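PDB 6E0L: cGAS/DncV-like nucleotidyltransferase in E. coli homolog from Rhodothermus marinus SG0.5JP17-172, which joins UTP and ATP into the second messenger 3',3'-cUAMP, with magnesium as cofactor, as the signal-making enzyme of a CBASS antiphage defence system. Local coordinates for residues Arg28-Arg33 with Asp105-Ser110; Met72-Ala77 with Ile134-Tyr139. All coordinates share one frame; numbering follows the deposited sequence.

Contact 1: Arg28-Arg33 with Asp105-Ser110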
ATOM      1  N   ARG A  28       5.932  -6.315 -16.881  1.00 21.21           N
ATOM      2  CA  ARG A  28       5.271  -5.681 -18.008  1.00 23.70           C
ATOM      3  C   ARG A  28       5.655  -6.360 -19.320  1.00 20.78           C
ATOM      4  O   ARG A  28       4.793  -6.616 -20.167  1.00 18.51           O
ATOM      5  CB  ARG A  28       5.608  -4.192 -18.002  1.00 29.68           C
ATOM      6  CG  ARG A  28       5.025  -3.415 -19.143  1.00 35.79           C
ATOM      7  CD  ARG A  28       5.366  -1.941 -19.011  1.00 40.92           C
ATOM      8  NE  ARG A  28       4.476  -1.309 -18.041  1.00 46.30           N
ATOM      9  CZ  ARG A  28       4.748  -0.189 -17.378  1.00 49.71           C
ATOM     10  NH1 ARG A  28       5.905   0.436 -17.564  1.00 51.72           N
ATOM     11  NH2 ARG A  28       3.858   0.304 -16.521  1.00 50.42           N
ATOM     12  N   ALA A  29       6.945  -6.693 -19.488  1.00 19.64           N
ATOM     13  CA  ALA A  29       7.382  -7.335 -20.719  1.00 18.58           C
ATOM     14  C   ALA A  29       6.770  -8.727 -20.853  1.00 16.91           C
ATOM     15  O   ALA A  29       6.431  -9.156 -21.957  1.00 15.96           O
ATOM     16  CB  ALA A  29       8.910  -7.398 -20.766  1.00 14.19           C
ATOM     17  N   ALA A  30       6.617  -9.450 -19.745  1.00 16.01           N
ATOM     18  CA  ALA A  30       5.958 -10.748 -19.817  1.00 15.62           C
ATOM     19  C   ALA A  30       4.536 -10.612 -20.330  1.00 16.84           C
ATOM     20  O   ALA A  30       4.072 -11.424 -21.140  1.00 16.44           O
ATOM     21  CB  ALA A  30       5.950 -11.399 -18.442  1.00 15.05           C
ATOM     22  N   LEU A  31       3.811  -9.620 -19.827  1.00 18.46           N
ATOM     23  CA  LEU A  31       2.423  -9.451 -20.231  1.00 20.60           C
ATOM     24  C   LEU A  31       2.293  -8.857 -21.637  1.00 22.38           C
ATOM     25  O   LEU A  31       1.291  -9.106 -22.326  1.00 21.55           O
ATOM     26  CB  LEU A  31       1.718  -8.569 -19.201  1.00 20.91           C
ATOM     27  CG  LEU A  31       1.764  -9.147 -17.776  1.00 21.83           C
ATOM     28  CD1 LEU A  31       0.832  -8.404 -16.845  1.00 20.95           C
ATOM     29  CD2 LEU A  31       1.447 -10.630 -17.753  1.00 22.53           C
ATOM     30  N   ASP A  32       3.278  -8.060 -22.068  1.00 24.83           N
ATOM     31  CA  ASP A  32       3.262  -7.520 -23.424  1.00 27.46           C
ATOM     32  C   ASP A  32       3.364  -8.626 -24.458  1.00 25.16           C
ATOM     33  O   ASP A  32       2.896  -8.456 -25.587  1.00 23.29           O
ATOM     34  CB  ASP A  32       4.395  -6.497 -23.623  1.00 31.25           C
ATOM     35  CG  ASP A  32       4.070  -5.125 -23.022  1.00 33.12           C
ATOM     36  OD1 ASP A  32       2.873  -4.791 -22.862  1.00 33.56           O
ATOM     37  OD2 ASP A  32       5.011  -4.353 -22.749  1.00 36.37           O
ATOM     38  N   ARG A  33       3.977  -9.760 -24.090  1.00 24.73           N
ATOM     39  CA  ARG A  33       4.158 -10.879 -25.008  1.00 26.57           C
ATOM     40  C   ARG A  33       2.944 -11.762 -25.149  1.00 25.24           C
ATOM     41  O   ARG A  33       2.902 -12.579 -26.073  1.00 27.32           O
ATOM     42  CB  ARG A  33       5.302 -11.795 -24.586  1.00 30.38           C
ATOM     43  CG  ARG A  33       6.665 -11.276 -24.814  1.00 33.93           C
ATOM     44  CD  ARG A  33       7.618 -11.931 -23.899  1.00 37.03           C
ATOM     45  NE  ARG A  33       8.953 -11.646 -24.367  1.00 41.73           N
ATOM     46  CZ  ARG A  33       9.563 -12.476 -25.208  1.00 48.64           C
ATOM     47  NH1 ARG A  33       8.918 -13.567 -25.609  1.00 49.63           N
ATOM     48  NH2 ARG A  33      10.786 -12.224 -25.659  1.00 53.28           N
ATOM     49  N   ASP A 105       4.497 -18.500 -19.154  1.00 27.32           N
ATOM     50  CA  ASP A 105       5.144 -18.616 -20.459  1.00 29.98           C
ATOM     51  C   ASP A 105       6.482 -17.893 -20.459  1.00 27.89           C
ATOM     52  O   ASP A 105       7.452 -18.360 -21.062  1.00 28.28           O
ATOM     53  CB  ASP A 105       4.252 -18.061 -21.574  1.00 33.10           C
ATOM     54  CG  ASP A 105       3.059 -18.962 -21.893  1.00 35.75           C
ATOM     55  OD1 ASP A 105       3.067 -20.151 -21.503  1.00 38.18           O
ATOM     56  OD2 ASP A 105       2.117 -18.480 -22.564  1.00 35.49           O
ATOM     57  N   TYR A 106       6.545 -16.739 -19.800  1.00 25.99           N
ATOM     58  CA  TYR A 106       7.735 -15.906 -19.866  1.00 24.92           C
ATOM     59  C   TYR A 106       8.814 -16.370 -18.884  1.00 23.82           C
ATOM     60  O   TYR A 106       9.986 -16.492 -19.256  1.00 23.28           O
ATOM     61  CB  TYR A 106       7.350 -14.455 -19.584  1.00 23.49           C
ATOM     62  CG  TYR A 106       8.498 -13.476 -19.683  1.00 23.83           C
ATOM     63  CD1 TYR A 106       8.893 -12.986 -20.923  1.00 24.19           C
ATOM     64  CD2 TYR A 106       9.186 -13.054 -18.564  1.00 23.85           C
ATOM     65  CE1 TYR A 106       9.918 -12.083 -21.039  1.00 24.37           C
ATOM     66  CE2 TYR A 106      10.216 -12.158 -18.673  1.00 24.29           C
ATOM     67  CZ  TYR A 106      10.579 -11.678 -19.909  1.00 24.52           C
ATOM     68  OH  TYR A 106      11.605 -10.775 -20.009  1.00 26.16           O
ATOM     69  N   TYR A 107       8.446 -16.585 -17.615  1.00 22.64           N
ATOM     70  CA  TYR A 107       9.420 -16.901 -16.572  1.00 22.35           C
ATOM     71  C   TYR A 107       9.662 -18.386 -16.353  1.00 23.31           C
ATOM     72  O   TYR A 107      10.707 -18.747 -15.808  1.00 22.86           O
ATOM     73  CB  TYR A 107       8.992 -16.301 -15.231  1.00 20.82           C
ATOM     74  CG  TYR A 107       8.914 -14.792 -15.227  1.00 19.52           C
ATOM     75  CD1 TYR A 107      10.065 -14.025 -15.131  1.00 19.12           C
ATOM     76  CD2 TYR A 107       7.691 -14.137 -15.233  1.00 17.96           C
ATOM     77  CE1 TYR A 107      10.012 -12.664 -15.105  1.00 18.31           C
ATOM     78  CE2 TYR A 107       7.630 -12.763 -15.206  1.00 17.88           C
ATOM     79  CZ  TYR A 107       8.805 -12.037 -15.141  1.00 17.73           C
ATOM     80  OH  TYR A 107       8.790 -10.673 -15.115  1.00 17.38           O
ATOM     81  N   GLY A 108       8.745 -19.244 -16.750  1.00 25.51           N
ATOM     82  CA  GLY A 108       8.777 -20.665 -16.472  1.00 26.70           C
ATOM     83  C   GLY A 108       7.892 -21.005 -15.294  1.00 26.71           C
ATOM     84  O   GLY A 108       7.740 -20.224 -14.354  1.00 26.25           O
ATOM     85  N   ALA A 109       7.287 -22.198 -15.342  1.00 28.53           N
ATOM     86  CA  ALA A 109       6.353 -22.595 -14.285  1.00 29.73           C
ATOM     87  C   ALA A 109       6.975 -22.569 -12.892  1.00 30.72           C
ATOM     88  O   ALA A 109       6.296 -22.232 -11.915  1.00 30.50           O
ATOM     89  CB  ALA A 109       5.787 -23.983 -14.582  1.00 30.52           C
ATOM     90  N   SER A 110       8.256 -22.895 -12.772  1.00 32.22           N
ATOM     91  CA  SER A 110       8.859 -22.959 -11.448  1.00 32.74           C
ATOM     92  C   SER A 110       9.027 -21.589 -10.795  1.00 31.03           C
ATOM     93  O   SER A 110       9.332 -21.531  -9.597  1.00 30.77           O
ATOM     94  CB  SER A 110      10.202 -23.675 -11.525  1.00 34.81           C
ATOM     95  OG  SER A 110      11.162 -22.885 -12.198  1.00 35.96           O
TER
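Ala30 meets the ring of Tyr106 where the last turns of two helices come together, with CA atoms 5.5 Å apart. The apolar part of the contact centres on the Ala30 methyl: its CB lies 3.5 Å from Tyr106 CG, and it also touches Tyr107, 3.9 Å from that residue's CE2. The small side chain lets the two backbones approach this closely. Tyr106 has CG anti to its backbone N (chi1 -178°), which places the ring against helix 18-32, with Ala30 CA over one face near the rim. Its hydroxyl end comes past Ala29, where the methyl CB stands 4.4 Å from Tyr106 OH.

Arg33 makes the second kind of contact, through its aliphatic arm. Its chain, extended from CG to NE, crosses the tyrosine at about a right angle, bringing CD to 3.4 Å from Tyr106 CD1 at the ring edge. NE is also at that edge, 3.5 Å from Tyr106 CE1, and the guanidinium is turned 57° from the ring plane. The arginine thus borders the ring instead of stacking on it.

Within helix 92-107 the two aromatics pack on each other, Tyr106 CD2 standing 3.4 Å above the centre of the Tyr107 ring. No hydrogen bond joins the two segments, so packing carries the contact; nearby, Tyr107 OH bonds to Ser26 OG. This is a surface contact between helices 18-32 and 92-107, continued by Ala30 and Leu31 against Leu103, while Tyr107 also touches Thr123, just past strand 119-122.

Contact 2: Met72-Ala77 with Ile134-Tyr139; sequences MNNLTA and IQYRKY
Asn74 turns its side-chain amide onto the backbone of Tyr139 and grips it from both ends. ND2 donates to Tyr139 O at 3.0 Å, on a lone pair in the carbonyl plane and within the plane of the amide, while Tyr139 N donates to Asn74 OD1 at 2.9 Å. That second bond is straight at the hydrogen (166°) but comes in tilted from the carbonyl plane. With chi1 at 63°, CG sits between the backbone N and the carbonyl carbon, which swings the amide toward Tyr139, just past the other strand.

The Tyr136 ring passes along the backbone of Met72 to Asn74, its OH ending 3.2 Å from Asn74 CB; amide and ring planes are 56° apart. Leu75 comes obliquely against the Tyr139 ring, Leu75 CD2 being 3.7 Å from Tyr139 CD1, while Asn74 OD1 lies at the edge of that ring. At the start of the pairing, the Met72 and Ile134 side chains cross at about a right angle, Met72 CG 4.0 Å from Ile134 CG2.

The strands themselves pair in parallel, Met72 with Tyr136 on one face and Asn73 with Arg137 on the other. Met72 N donates to Gln135 O, and Met72 O accepts from Arg137 N at 2.9 Å. Asn73 OD1 takes Leu75 N in an Asx turn.

Gln135 OE1 takes Arg137 NE in the guanidinium plane, at 2.9 Å, fixing the group's rotation; Phe71 adds a cation-pi contact. Chemically, hydrogen bonds of the Asn74 amide take over where backbone pairing weakens, Asn74 N to Arg137 O being weak, and fasten the departing chain beside strand 127-138.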
ATOM      1  N   MET A  72     -16.169  -4.304 -12.116  1.00 22.33           N
ATOM      2  CA  MET A  72     -17.087  -4.597 -11.032  1.00 22.37           C
ATOM      3  C   MET A  72     -17.500  -3.267 -10.397  1.00 20.11           C
ATOM      4  O   MET A  72     -16.930  -2.217 -10.694  1.00 19.30           O
ATOM      5  CB  MET A  72     -16.441  -5.581 -10.074  1.00 25.67           C
ATOM      6  CG  MET A  72     -15.970  -6.782 -10.878  1.00 27.90           C
ATOM      7  SD  MET A  72     -15.355  -8.165  -9.956  1.00 30.27           S
ATOM      8  CE  MET A  72     -16.645  -8.319  -8.719  1.00 29.91           C
ATOM      9  N   ASN A  73     -18.528  -3.289  -9.561  1.00 17.94           N
ATOM     10  CA  ASN A  73     -19.161  -2.052  -9.108  1.00 17.55           C
ATOM     11  C   ASN A  73     -20.097  -2.365  -7.945  1.00 17.15           C
ATOM     12  O   ASN A  73     -20.268  -3.520  -7.544  1.00 16.23           O
ATOM     13  CB  ASN A  73     -19.924  -1.384 -10.248  1.00 17.36           C
ATOM     14  CG  ASN A  73     -20.942  -2.306 -10.842  1.00 17.91           C
ATOM     15  OD1 ASN A  73     -21.987  -2.537 -10.241  1.00 17.30           O
ATOM     16  ND2 ASN A  73     -20.669  -2.814 -12.057  1.00 17.77           N
ATOM     17  N   ASN A  74     -20.675  -1.311  -7.374  1.00 17.97           N
ATOM     18  CA  ASN A  74     -21.625  -1.444  -6.278  1.00 17.95           C
ATOM     19  C   ASN A  74     -23.073  -1.159  -6.688  1.00 19.44           C
ATOM     20  O   ASN A  74     -23.913  -0.849  -5.840  1.00 21.86           O
ATOM     21  CB  ASN A  74     -21.178  -0.527  -5.140  1.00 16.80           C
ATOM     22  CG  ASN A  74     -21.192   0.930  -5.552  1.00 16.28           C
ATOM     23  OD1 ASN A  74     -21.097   1.234  -6.749  1.00 14.94           O
ATOM     24  ND2 ASN A  74     -21.362   1.836  -4.589  1.00 15.62           N
ATOM     25  N   LEU A  75     -23.366  -1.229  -7.975  1.00 18.53           N
ATOM     26  CA  LEU A  75     -24.680  -0.927  -8.526  1.00 18.01           C
ATOM     27  C   LEU A  75     -25.671  -2.070  -8.312  1.00 18.03           C
ATOM     28  O   LEU A  75     -25.296  -3.245  -8.248  1.00 18.10           O
ATOM     29  CB  LEU A  75     -24.599  -0.588 -10.014  1.00 17.47           C
ATOM     30  CG  LEU A  75     -23.783   0.659 -10.327  1.00 17.57           C
ATOM     31  CD1 LEU A  75     -23.499   0.723 -11.829  1.00 16.55           C
ATOM     32  CD2 LEU A  75     -24.429   1.943  -9.777  1.00 18.53           C
ATOM     33  N   THR A  76     -26.943  -1.713  -8.165  1.00 18.16           N
ATOM     34  CA  THR A  76     -27.999  -2.717  -8.228  1.00 18.28           C
ATOM     35  C   THR A  76     -28.281  -3.056  -9.695  1.00 19.04           C
ATOM     36  O   THR A  76     -27.831  -2.368 -10.617  1.00 18.77           O
ATOM     37  CB  THR A  76     -29.300  -2.231  -7.579  1.00 17.46           C
ATOM     38  OG1 THR A  76     -29.818  -1.144  -8.350  1.00 16.78           O
ATOM     39  CG2 THR A  76     -29.075  -1.755  -6.147  1.00 17.08           C
ATOM     40  N   ALA A  77     -29.026  -4.147  -9.909  1.00 20.09           N
ATOM     41  CA  ALA A  77     -29.382  -4.543 -11.273  1.00 21.34           C
ATOM     42  C   ALA A  77     -30.129  -3.433 -12.016  1.00 21.72           C
ATOM     43  O   ALA A  77     -29.917  -3.225 -13.218  1.00 20.96           O
ATOM     44  CB  ALA A  77     -30.242  -5.811 -11.241  1.00 21.76           C
ATOM     45  N   ILE A 134      -9.571  -6.497 -11.051  1.00 17.16           N
ATOM     46  CA  ILE A 134     -10.442  -5.904 -12.050  1.00 19.28           C
ATOM     47  C   ILE A 134     -10.789  -4.502 -11.584  1.00 17.38           C
ATOM     48  O   ILE A 134     -10.953  -4.268 -10.385  1.00 16.09           O
ATOM     49  CB  ILE A 134     -11.742  -6.743 -12.166  1.00 22.17           C
ATOM     50  CG1 ILE A 134     -11.480  -8.165 -12.683  1.00 24.56           C
ATOM     51  CG2 ILE A 134     -12.750  -6.085 -13.094  1.00 23.41           C
ATOM     52  CD1 ILE A 134     -10.981  -8.245 -14.052  1.00 27.47           C
ATOM     53  N   GLN A 135     -10.914  -3.578 -12.532  1.00 17.51           N
ATOM     54  CA  GLN A 135     -11.346  -2.232 -12.192  1.00 18.76           C
ATOM     55  C   GLN A 135     -12.622  -2.303 -11.361  1.00 17.90           C
ATOM     56  O   GLN A 135     -13.502  -3.121 -11.633  1.00 18.15           O
ATOM     57  CB  GLN A 135     -11.611  -1.428 -13.464  1.00 21.13           C
ATOM     58  CG  GLN A 135     -12.030  -0.002 -13.203  1.00 23.38           C
ATOM     59  CD  GLN A 135     -12.403   0.715 -14.474  1.00 25.92           C
ATOM     60  OE1 GLN A 135     -13.523   1.200 -14.621  1.00 27.14           O
ATOM     61  NE2 GLN A 135     -11.466   0.782 -15.408  1.00 28.09           N
ATOM     62  N   TYR A 136     -12.680  -1.502 -10.303  1.00 18.43           N
ATOM     63  CA  TYR A 136     -13.852  -1.366  -9.443  1.00 17.94           C
ATOM     64  C   TYR A 136     -14.361   0.068  -9.474  1.00 18.79           C
ATOM     65  O   TYR A 136     -13.575   1.010  -9.334  1.00 18.55           O
ATOM     66  CB  TYR A 136     -13.566  -1.817  -7.999  1.00 17.62           C
ATOM     67  CG  TYR A 136     -14.792  -1.705  -7.106  1.00 17.99           C
ATOM     68  CD1 TYR A 136     -15.747  -2.711  -7.046  1.00 17.92           C
ATOM     69  CD2 TYR A 136     -14.961  -0.602  -6.276  1.00 18.95           C
ATOM     70  CE1 TYR A 136     -16.860  -2.585  -6.236  1.00 18.17           C
ATOM     71  CE2 TYR A 136     -16.059  -0.478  -5.465  1.00 19.36           C
ATOM     72  CZ  TYR A 136     -17.003  -1.476  -5.440  1.00 19.04           C
ATOM     73  OH  TYR A 136     -18.110  -1.359  -4.630  1.00 19.23           O
ATOM     74  N   ARG A 137     -15.670   0.232  -9.677  1.00 18.92           N
ATOM     75  CA  ARG A 137     -16.294   1.546  -9.677  1.00 19.12           C
ATOM     76  C   ARG A 137     -17.206   1.647  -8.470  1.00 18.89           C
ATOM     77  O   ARG A 137     -18.192   0.908  -8.369  1.00 18.39           O
ATOM     78  CB  ARG A 137     -17.091   1.788 -10.950  1.00 19.67           C
ATOM     79  CG  ARG A 137     -16.231   1.819 -12.182  1.00 19.76           C
ATOM     80  CD  ARG A 137     -17.032   2.227 -13.355  1.00 19.73           C
ATOM     81  NE  ARG A 137     -16.248   2.152 -14.575  1.00 20.42           N
ATOM     82  CZ  ARG A 137     -16.724   2.494 -15.760  1.00 22.11           C
ATOM     83  NH1 ARG A 137     -17.978   2.929 -15.852  1.00 23.31           N
ATOM     84  NH2 ARG A 137     -15.962   2.394 -16.835  1.00 21.42           N
ATOM     85  N   LYS A 138     -16.892   2.599  -7.596  1.00 18.73           N
ATOM     86  CA  LYS A 138     -17.686   2.941  -6.426  1.00 18.93           C
ATOM     87  C   LYS A 138     -18.573   4.116  -6.774  1.00 19.81           C
ATOM     88  O   LYS A 138     -18.080   5.235  -6.946  1.00 19.55           O
ATOM     89  CB  LYS A 138     -16.830   3.288  -5.212  1.00 19.86           C
ATOM     90  CG  LYS A 138     -17.722   3.648  -4.005  1.00 21.07           C
ATOM     91  CD  LYS A 138     -16.939   3.762  -2.697  1.00 21.32           C
ATOM     92  CE  LYS A 138     -15.849   4.830  -2.801  1.00 21.05           C
ATOM     93  NZ  LYS A 138     -15.140   5.078  -1.502  1.00 21.09           N
ATOM     94  N   TYR A 139     -19.894   3.865  -6.871  1.00 20.95           N
ATOM     95  CA  TYR A 139     -20.820   4.915  -7.246  1.00 22.08           C
ATOM     96  C   TYR A 139     -21.376   5.528  -5.963  1.00 23.96           C
ATOM     97  O   TYR A 139     -21.477   4.846  -4.943  1.00 23.28           O
ATOM     98  CB  TYR A 139     -21.935   4.370  -8.147  1.00 21.57           C
ATOM     99  CG  TYR A 139     -21.494   4.192  -9.594  1.00 21.15           C
ATOM    100  CD1 TYR A 139     -20.902   3.017 -10.032  1.00 20.47           C
ATOM    101  CD2 TYR A 139     -21.656   5.222 -10.516  1.00 21.99           C
ATOM    102  CE1 TYR A 139     -20.496   2.868 -11.350  1.00 20.44           C
ATOM    103  CE2 TYR A 139     -21.265   5.077 -11.824  1.00 22.07           C
ATOM    104  CZ  TYR A 139     -20.679   3.900 -12.238  1.00 21.00           C
ATOM    105  OH  TYR A 139     -20.285   3.773 -13.556  1.00 20.40           O
TER

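In the fold
Both contacts lie within the nucleotidyltransferase domain, their centres 30 Å apart and their nearest atoms about 12 Å apart, so they do not touch. Contact 1 joins helices 18-32 and 92-107 at the surface, whereas contact 2 lies on the mixed sheet, where short strand 71-73 runs beside the end of strand 127-138. Along the chain the segments alternate: 28-33, 72-77, 105-110, then 134-139. Each contact therefore closes a span that contains one segment of the other, so the two connections interlock along the chain. Strand 127-138, which ends in contact 2, also carries the magnesium ligand Asp129 near its start, so the same strand runs from the metal site to contact 2.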